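Local atomic coordinates of amorpha-4,11-diene synthase (Artemisia annua, PDB entry 4GAX), a protein that probably cyclises farnesyl diphosphate to a sesquiterpene with loss of diphosphate. Residues I87-I92 with S203-R208; E162-T167 with K211-K216; D317-Y322 with E326-F331. All blocks are in the same frame, centred on the assembly; numbering follows the deposited sequence.

Contact 1 (I87-I92 with S203-R208); sequences IQRLGI and STEIQR
Two arginines that approach each other beside one carboxylate define this contact: Arg89 NH2 lies 3.8 Å from Arg208 NH1, and Glu205 sits next to both. The segments are well separated, the closest CA atoms, those of Arg89 and Glu205, being 13.0 Å apart, so long side chains do all the bridging. Arg89 leaves the last turn of its helix, which ends in a Schellman motif at Gly91, and kinks at chi3 (70°). Its NH2 stands 3.7 Å from Glu205 OE2, a long salt bridge; the oxygen lies well out of the guanidinium plane, and the attraction is therefore one of charge without a directed N-H. The bond inside helix 200-211 is closer: Arg208 NH1 donates to Glu205 OE2 at 2.9 Å, with the oxygen near the Arg208 guanidinium plane but a bent N-H...O angle of 131°. Both arginines have their stronger partner in Glu222 of helix 219-232, whose two carboxylate oxygens receive one NH2 each. The carboxylates of Glu205 and Glu222 probably allow the two guanidinium groups to lie this close, so that between these two segments the tie is probably one of charge.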
# COMPACT_ATOMS: atom_id res chain seq x y z
N ILE A 87 -8.82 3.56 17.04
CA ILE A 87 -7.80 2.52 17.18
C ILE A 87 -7.11 2.28 15.82
O ILE A 87 -5.88 2.15 15.76
CB ILE A 87 -8.41 1.21 17.71
CG1 ILE A 87 -8.91 1.43 19.14
CG2 ILE A 87 -7.39 0.07 17.66
CD1 ILE A 87 -9.80 0.27 19.68
N GLN A 88 -7.88 2.26 14.74
CA GLN A 88 -7.32 1.99 13.42
C GLN A 88 -6.43 3.13 12.95
O GLN A 88 -5.32 2.92 12.46
CB GLN A 88 -8.45 1.75 12.39
CG GLN A 88 -9.18 0.41 12.56
CD GLN A 88 -10.36 0.27 11.60
OE1 GLN A 88 -10.88 1.27 11.08
NE2 GLN A 88 -10.79 -0.96 11.35
N ARG A 89 -6.92 4.35 13.09
CA ARG A 89 -6.16 5.51 12.66
C ARG A 89 -4.96 5.79 13.55
O ARG A 89 -3.96 6.36 13.09
CB ARG A 89 -7.07 6.74 12.58
CG ARG A 89 -8.27 6.51 11.63
CD ARG A 89 -9.09 7.76 11.50
NE ARG A 89 -8.35 8.78 10.77
CZ ARG A 89 -8.91 9.87 10.26
NH1 ARG A 89 -10.21 10.11 10.43
NH2 ARG A 89 -8.16 10.74 9.58
N LEU A 90 -5.05 5.40 14.83
CA LEU A 90 -3.89 5.55 15.72
C LEU A 90 -2.80 4.48 15.45
O LEU A 90 -1.69 4.54 16.01
CB LEU A 90 -4.31 5.50 17.19
CG LEU A 90 -5.08 6.74 17.67
CD1 LEU A 90 -5.66 6.50 19.07
CD2 LEU A 90 -4.15 7.95 17.67
N GLY A 91 -3.15 3.51 14.62
CA GLY A 91 -2.19 2.55 14.10
C GLY A 91 -1.97 1.36 15.01
O GLY A 91 -0.94 0.69 14.90
N ILE A 92 -2.92 1.10 15.92
CA ILE A 92 -2.80 -0.03 16.86
C ILE A 92 -3.88 -1.10 16.69
O ILE A 92 -4.14 -1.89 17.60
CB ILE A 92 -2.78 0.44 18.32
CG1 ILE A 92 -3.79 1.56 18.55
CG2 ILE A 92 -1.39 0.93 18.69
CD1 ILE A 92 -3.94 1.90 20.02
N SER A 203 -8.00 23.12 10.83
CA SER A 203 -7.74 23.50 9.44
C SER A 203 -6.78 22.51 8.81
O SER A 203 -7.02 22.01 7.71
CB SER A 203 -7.15 24.91 9.36
OG SER A 203 -8.14 25.87 9.68
N THR A 204 -5.71 22.23 9.54
CA THR A 204 -4.69 21.29 9.08
C THR A 204 -5.27 19.90 8.85
O THR A 204 -4.98 19.26 7.84
CB THR A 204 -3.49 21.27 10.06
OG1 THR A 204 -2.79 22.51 9.94
CG2 THR A 204 -2.54 20.13 9.74
N GLU A 205 -6.09 19.43 9.78
CA GLU A 205 -6.69 18.11 9.64
C GLU A 205 -7.64 18.01 8.45
O GLU A 205 -7.65 16.99 7.73
CB GLU A 205 -7.39 17.70 10.93
CG GLU A 205 -7.92 16.28 10.92
CD GLU A 205 -6.81 15.23 10.96
OE1 GLU A 205 -5.62 15.58 11.14
OE2 GLU A 205 -7.14 14.04 10.81
N ILE A 206 -8.44 19.05 8.22
CA ILE A 206 -9.27 19.11 7.01
C ILE A 206 -8.39 19.14 5.74
O ILE A 206 -8.63 18.42 4.79
CB ILE A 206 -10.15 20.36 7.01
CG1 ILE A 206 -11.11 20.32 8.21
CG2 ILE A 206 -10.93 20.49 5.70
CD1 ILE A 206 -11.83 21.65 8.45
N GLN A 207 -7.37 19.98 5.74
CA GLN A 207 -6.56 20.12 4.53
C GLN A 207 -5.75 18.86 4.21
O GLN A 207 -5.55 18.53 3.05
CB GLN A 207 -5.69 21.37 4.59
CG GLN A 207 -6.04 22.43 3.53
CD GLN A 207 -6.25 21.87 2.10
OE1 GLN A 207 -5.52 20.97 1.64
NE2 GLN A 207 -7.25 22.41 1.40
N ARG A 208 -5.33 18.12 5.23
CA ARG A 208 -4.63 16.86 4.92
C ARG A 208 -5.59 15.87 4.27
O ARG A 208 -5.24 15.22 3.28
CB ARG A 208 -3.91 16.23 6.14
CG ARG A 208 -4.76 15.93 7.36
CD ARG A 208 -3.91 15.31 8.49
NE ARG A 208 -3.42 14.00 8.13
CZ ARG A 208 -3.92 12.84 8.56
NH1 ARG A 208 -4.93 12.80 9.42
NH2 ARG A 208 -3.40 11.71 8.12

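Contact 2 (E162-T167 with K211-K216)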
# COMPACT_ATOMS: atom_id res chain seq x y z
N GLU A 162 -16.46 13.07 7.88
CA GLU A 162 -16.76 11.64 7.82
C GLU A 162 -17.39 11.27 6.49
O GLU A 162 -17.14 10.18 5.94
CB GLU A 162 -17.69 11.21 8.97
CG GLU A 162 -17.05 11.19 10.35
CD GLU A 162 -18.01 10.72 11.45
OE1 GLU A 162 -19.24 10.64 11.19
OE2 GLU A 162 -17.54 10.41 12.57
N LEU A 163 -18.21 12.17 5.96
CA LEU A 163 -18.88 11.91 4.68
C LEU A 163 -17.87 11.94 3.54
O LEU A 163 -17.88 11.08 2.65
CB LEU A 163 -19.99 12.94 4.45
CG LEU A 163 -20.65 12.92 3.07
CD1 LEU A 163 -21.33 11.57 2.77
CD2 LEU A 163 -21.66 14.07 2.98
N TYR A 164 -16.98 12.93 3.58
CA TYR A 164 -15.92 13.04 2.59
C TYR A 164 -15.10 11.74 2.57
O TYR A 164 -14.86 11.15 1.51
CB TYR A 164 -15.04 14.25 2.89
CG TYR A 164 -13.75 14.26 2.10
CD1 TYR A 164 -13.70 14.76 0.80
CD2 TYR A 164 -12.57 13.78 2.66
CE1 TYR A 164 -12.49 14.76 0.06
CE2 TYR A 164 -11.36 13.78 1.94
CZ TYR A 164 -11.33 14.27 0.65
OH TYR A 164 -10.12 14.26 -0.04
N GLU A 165 -14.69 11.27 3.74
CA GLU A 165 -13.88 10.06 3.80
C GLU A 165 -14.63 8.86 3.24
O GLU A 165 -14.02 8.02 2.55
CB GLU A 165 -13.37 9.77 5.22
CG GLU A 165 -12.51 10.88 5.83
CD GLU A 165 -11.15 11.04 5.15
OE1 GLU A 165 -10.90 10.37 4.11
OE2 GLU A 165 -10.30 11.82 5.66
N ALA A 166 -15.93 8.77 3.51
CA ALA A 166 -16.74 7.67 2.96
C ALA A 166 -16.73 7.63 1.42
O ALA A 166 -16.77 6.54 0.80
CB ALA A 166 -18.16 7.76 3.47
N THR A 167 -16.68 8.81 0.79
CA THR A 167 -16.73 8.88 -0.69
C THR A 167 -15.56 8.15 -1.32
O THR A 167 -15.66 7.66 -2.43
CB THR A 167 -16.75 10.34 -1.22
OG1 THR A 167 -15.48 10.97 -0.97
CG2 THR A 167 -17.87 11.16 -0.56
N LYS A 211 -6.12 16.83 0.69
CA LYS A 211 -4.93 16.48 -0.10
C LYS A 211 -4.92 14.99 -0.47
O LYS A 211 -4.58 14.62 -1.59
CB LYS A 211 -3.65 16.86 0.65
CG LYS A 211 -2.40 16.96 -0.21
CD LYS A 211 -1.50 18.13 0.22
CE LYS A 211 -2.12 19.50 -0.14
NZ LYS A 211 -2.63 20.28 1.04
N LYS A 212 -5.29 14.13 0.48
CA LYS A 212 -5.37 12.69 0.21
C LYS A 212 -6.33 12.06 1.20
O LYS A 212 -6.16 12.18 2.42
CB LYS A 212 -3.99 12.02 0.32
CG LYS A 212 -4.04 10.50 0.07
CD LYS A 212 -2.65 9.84 0.22
CE LYS A 212 -1.71 10.23 -0.91
NZ LYS A 212 -0.57 9.25 -1.01
N PRO A 213 -7.37 11.39 0.68
CA PRO A 213 -8.31 10.82 1.65
C PRO A 213 -7.71 9.64 2.41
O PRO A 213 -6.75 9.01 1.95
CB PRO A 213 -9.47 10.38 0.77
CG PRO A 213 -8.89 10.19 -0.60
CD PRO A 213 -7.78 11.18 -0.72
N LEU A 214 -8.29 9.38 3.58
CA LEU A 214 -7.83 8.36 4.50
C LEU A 214 -7.62 6.98 3.85
O LEU A 214 -6.61 6.30 4.09
CB LEU A 214 -8.86 8.25 5.64
CG LEU A 214 -8.64 7.22 6.72
CD1 LEU A 214 -7.31 7.49 7.41
CD2 LEU A 214 -9.79 7.29 7.74
N TRP A 215 -8.58 6.59 3.03
CA TRP A 215 -8.55 5.27 2.37
C TRP A 215 -7.33 5.10 1.49
O TRP A 215 -6.77 4.01 1.39
CB TRP A 215 -9.83 5.09 1.56
CG TRP A 215 -9.94 3.80 0.75
CD1 TRP A 215 -10.27 3.71 -0.58
CD2 TRP A 215 -9.74 2.44 1.20
NE1 TRP A 215 -10.29 2.39 -0.98
CE2 TRP A 215 -9.96 1.59 0.09
CE3 TRP A 215 -9.37 1.87 2.42
CZ2 TRP A 215 -9.84 0.20 0.16
CZ3 TRP A 215 -9.26 0.48 2.50
CH2 TRP A 215 -9.50 -0.34 1.38
N LYS A 216 -6.90 6.19 0.85
CA LYS A 216 -5.75 6.14 -0.05
C LYS A 216 -4.39 6.23 0.66
O LYS A 216 -3.37 5.83 0.10
CB LYS A 216 -5.87 7.21 -1.15
CG LYS A 216 -6.83 6.79 -2.28
CD LYS A 216 -7.18 7.92 -3.24
CE LYS A 216 -5.97 8.45 -3.98
NZ LYS A 216 -5.08 7.33 -4.33
O HOH W 1 -11.18 7.99 2.94
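Glu165 OE1 meets Leu214 from the side of its backbone: Leu214 N donates to it at 2.8 Å, with an N-H...O angle of 160°, on the syn side and tilted 28° out of the carboxylate plane. This is the tight part of the contact. The same oxygen lies 3.3 Å from Leu214 CB and 3.6 Å from both CA and CB of Pro213, and a water donates to Glu165 OE1 at 2.7 Å and to the backbone Glu165 O at 2.9 Å while accepting from Trp215 N. The carboxylate gets there by folding back, CG anti to the carbonyl carbon and the chain bent at chi2 (-69°). Packing is slacker at the Tyr164 ring, where CE2 comes to 4.1 Å from Pro213 CB; the OH, which also touches Pro213 CD at 3.9 Å, hydrogen-bonds to Ala209 O in helix 200-211. On the solvent side, Lys211 and Lys212 direct their CB atoms away from helix 157-167. An alanine in place of Glu165 would probably leave Leu214 N without its acceptor and the water with one fewer anchor, allowing the 213-215 backbone to shift. Trp215 bonds through NE1 to Asn508 and meets His530 edge-to-face, which links this connection to helices 489-513 and 519-535. One carboxylate oxygen, taking a direct N-H and a water bound to the next N-H, thus serves two consecutive amides where regular helical bonding is missing, and its charge probably favours their dipoles.

Contact 3 (D317-Y322 with E326-F331)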
# COMPACT_ATOMS: atom_id res chain seq x y z
N ASP A 317 17.11 -3.39 -14.29
CA ASP A 317 18.21 -2.55 -14.72
C ASP A 317 19.15 -3.26 -15.70
O ASP A 317 19.97 -2.61 -16.36
CB ASP A 317 18.99 -2.00 -13.52
CG ASP A 317 18.21 -0.93 -12.76
OD1 ASP A 317 17.14 -0.50 -13.26
OD2 ASP A 317 18.67 -0.52 -11.67
N ILE A 318 19.04 -4.58 -15.79
CA ILE A 318 19.78 -5.34 -16.80
C ILE A 318 18.97 -5.40 -18.10
O ILE A 318 19.51 -5.29 -19.19
CB ILE A 318 20.06 -6.79 -16.37
CG1 ILE A 318 20.94 -6.83 -15.12
CG2 ILE A 318 20.75 -7.56 -17.48
CD1 ILE A 318 21.15 -8.24 -14.57
N TYR A 319 17.66 -5.57 -17.97
CA TYR A 319 16.83 -5.71 -19.15
C TYR A 319 16.52 -4.38 -19.82
O TYR A 319 16.37 -4.33 -21.05
CB TYR A 319 15.53 -6.46 -18.82
CG TYR A 319 15.71 -7.95 -18.81
CD1 TYR A 319 15.31 -8.72 -19.90
CD2 TYR A 319 16.31 -8.59 -17.74
CE1 TYR A 319 15.49 -10.10 -19.90
CE2 TYR A 319 16.50 -9.95 -17.73
CZ TYR A 319 16.09 -10.71 -18.81
OH TYR A 319 16.28 -12.07 -18.79
N ASP A 320 16.44 -3.31 -19.04
CA ASP A 320 16.06 -2.02 -19.61
C ASP A 320 17.13 -1.51 -20.57
O ASP A 320 16.93 -1.51 -21.78
CB ASP A 320 15.80 -0.98 -18.53
CG ASP A 320 15.01 0.21 -19.05
OD1 ASP A 320 15.01 1.28 -18.39
OD2 ASP A 320 14.39 0.08 -20.12
N ALA A 321 18.25 -1.08 -20.02
CA ALA A 321 19.35 -0.59 -20.84
C ALA A 321 20.39 -1.69 -21.07
O ALA A 321 20.47 -2.28 -22.15
CB ALA A 321 19.99 0.64 -20.20
N TYR A 322 21.14 -1.96 -20.01
CA TYR A 322 22.37 -2.75 -20.04
C TYR A 322 22.53 -3.93 -21.01
O TYR A 322 23.40 -3.90 -21.89
CB TYR A 322 22.71 -3.20 -18.62
CG TYR A 322 24.19 -3.17 -18.38
CD1 TYR A 322 24.86 -1.95 -18.27
CD2 TYR A 322 24.93 -4.33 -18.33
CE1 TYR A 322 26.21 -1.90 -18.08
CE2 TYR A 322 26.29 -4.30 -18.14
CZ TYR A 322 26.93 -3.08 -18.01
OH TYR A 322 28.28 -3.04 -17.82
N GLU A 326 21.31 -11.01 -27.03
CA GLU A 326 21.83 -12.36 -26.84
C GLU A 326 22.09 -12.65 -25.36
O GLU A 326 21.88 -13.78 -24.90
CB GLU A 326 23.12 -12.59 -27.64
CG GLU A 326 22.90 -12.75 -29.14
CD GLU A 326 22.67 -11.42 -29.83
OE1 GLU A 326 22.93 -10.37 -29.21
OE2 GLU A 326 22.23 -11.42 -31.00
N GLU A 327 22.54 -11.63 -24.63
CA GLU A 327 22.81 -11.77 -23.20
C GLU A 327 21.50 -12.01 -22.44
O GLU A 327 21.41 -12.88 -21.57
CB GLU A 327 23.52 -10.52 -22.67
CG GLU A 327 24.96 -10.31 -23.20
CD GLU A 327 25.54 -8.95 -22.82
OE1 GLU A 327 24.76 -8.05 -22.41
OE2 GLU A 327 26.77 -8.77 -22.91
N LEU A 328 20.49 -11.21 -22.77
CA LEU A 328 19.18 -11.33 -22.14
C LEU A 328 18.53 -12.69 -22.42
O LEU A 328 17.92 -13.29 -21.53
CB LEU A 328 18.27 -10.19 -22.60
CG LEU A 328 18.70 -8.80 -22.12
CD1 LEU A 328 17.65 -7.75 -22.46
CD2 LEU A 328 18.96 -8.82 -20.62
N LYS A 329 18.67 -13.17 -23.66
CA LYS A 329 18.18 -14.49 -24.03
C LYS A 329 18.76 -15.59 -23.15
O LYS A 329 18.04 -16.46 -22.66
CB LYS A 329 18.51 -14.79 -25.51
CG LYS A 329 18.07 -16.18 -25.95
CD LYS A 329 16.84 -16.12 -26.85
CE LYS A 329 17.22 -16.05 -28.33
NZ LYS A 329 17.05 -17.36 -29.03
N ILE A 330 20.08 -15.55 -22.96
CA ILE A 330 20.77 -16.51 -22.09
C ILE A 330 20.33 -16.38 -20.63
O ILE A 330 20.11 -17.39 -19.94
CB ILE A 330 22.30 -16.31 -22.17
CG1 ILE A 330 22.81 -16.58 -23.59
CG2 ILE A 330 23.00 -17.25 -21.20
CD1 ILE A 330 24.28 -16.25 -23.78
N PHE A 331 20.23 -15.16 -20.13
CA PHE A 331 19.83 -14.95 -18.74
C PHE A 331 18.42 -15.51 -18.49
O PHE A 331 18.16 -16.14 -17.45
CB PHE A 331 19.91 -13.47 -18.35
CG PHE A 331 19.76 -13.22 -16.86
CD1 PHE A 331 20.86 -13.33 -16.01
CD2 PHE A 331 18.53 -12.88 -16.32
CE1 PHE A 331 20.72 -13.09 -14.63
CE2 PHE A 331 18.39 -12.64 -14.94
CZ PHE A 331 19.49 -12.75 -14.10
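Tyr319 runs alongside Leu328 in the opposite direction, with its face to the leucine, and can be traced atom by atom from helix 299-322. From CB the chain turns with CG anti to the carbonyl carbon (chi1 -82°), which lays the ring alongside the facing helix. CG already touches Leu328 CD2 at 3.8 Å. One edge then runs over the leucine: CD1 meets Leu328 CD1 at 3.6 Å, and CE1 reaches Leu328 CB at 3.9 Å. The ring as a whole takes Leu328 CD2 over one face, the methyl standing 3.6 Å from the centroid of the Tyr319 ring and 5° off its normal, a nearly centred CH-pi contact. CD2 and CZ also lie against this methyl; CE2 approaches Phe331 CD2 at 3.8 Å, and CZ is near it too. The two segments form an antiparallel helical hairpin, with axes 10.4 Å apart and N-to-C directions at 165°. Its first arm carries the end of the aspartate-rich DDxxD motif of class I terpene synthases, to which Asp317 and Asp320 belong; in this family the motif binds magnesium ions, which in turn hold the substrate diphosphate. Asp320 points its CB away from helix 325-337, whereas Tyr319 and Ile318, the two residues between these aspartates, pack against it; a wider pi-type turn begins at Ile318. At the tip, Tyr319 OH lies 3.4 Å from Phe331 CD2, close to the plane of the phenylalanine ring and at its edge, and hydrogen-bonds to Thr332 OG1, which also pairs with Leu328 O. Ile318 CG2 reaches Leu328 CD2 at 3.8 Å, so Leu328 CD2 touches both Ile318 and Tyr319. Val388 and Leu391 of helix 374-399 also touch Tyr319.

Contacts 1 and 2 are neighbours, their centres about 11 Å apart, and they touch where Arg89 NE packs at 3.7 Å on Leu214 CD2. Their segments alternate along the chain, 87-92, 162-167, 203-208, 211-216, and helix 200-211 runs from contact 1 into the connection used by contact 2. Contact 3 follows later in sequence on the opposite side of the chain's centre, with centres about 45 Å from contact 1 and 43 Å from contact 2. It belongs to the metal-binding part of the enzyme, whereas contact 1 belongs to the N-terminal part. The all-helical enzyme thus has polar ties between helices, and between a helix and a connecting loop, on one side and, far from them, apolar packing behind the aspartate-rich motif.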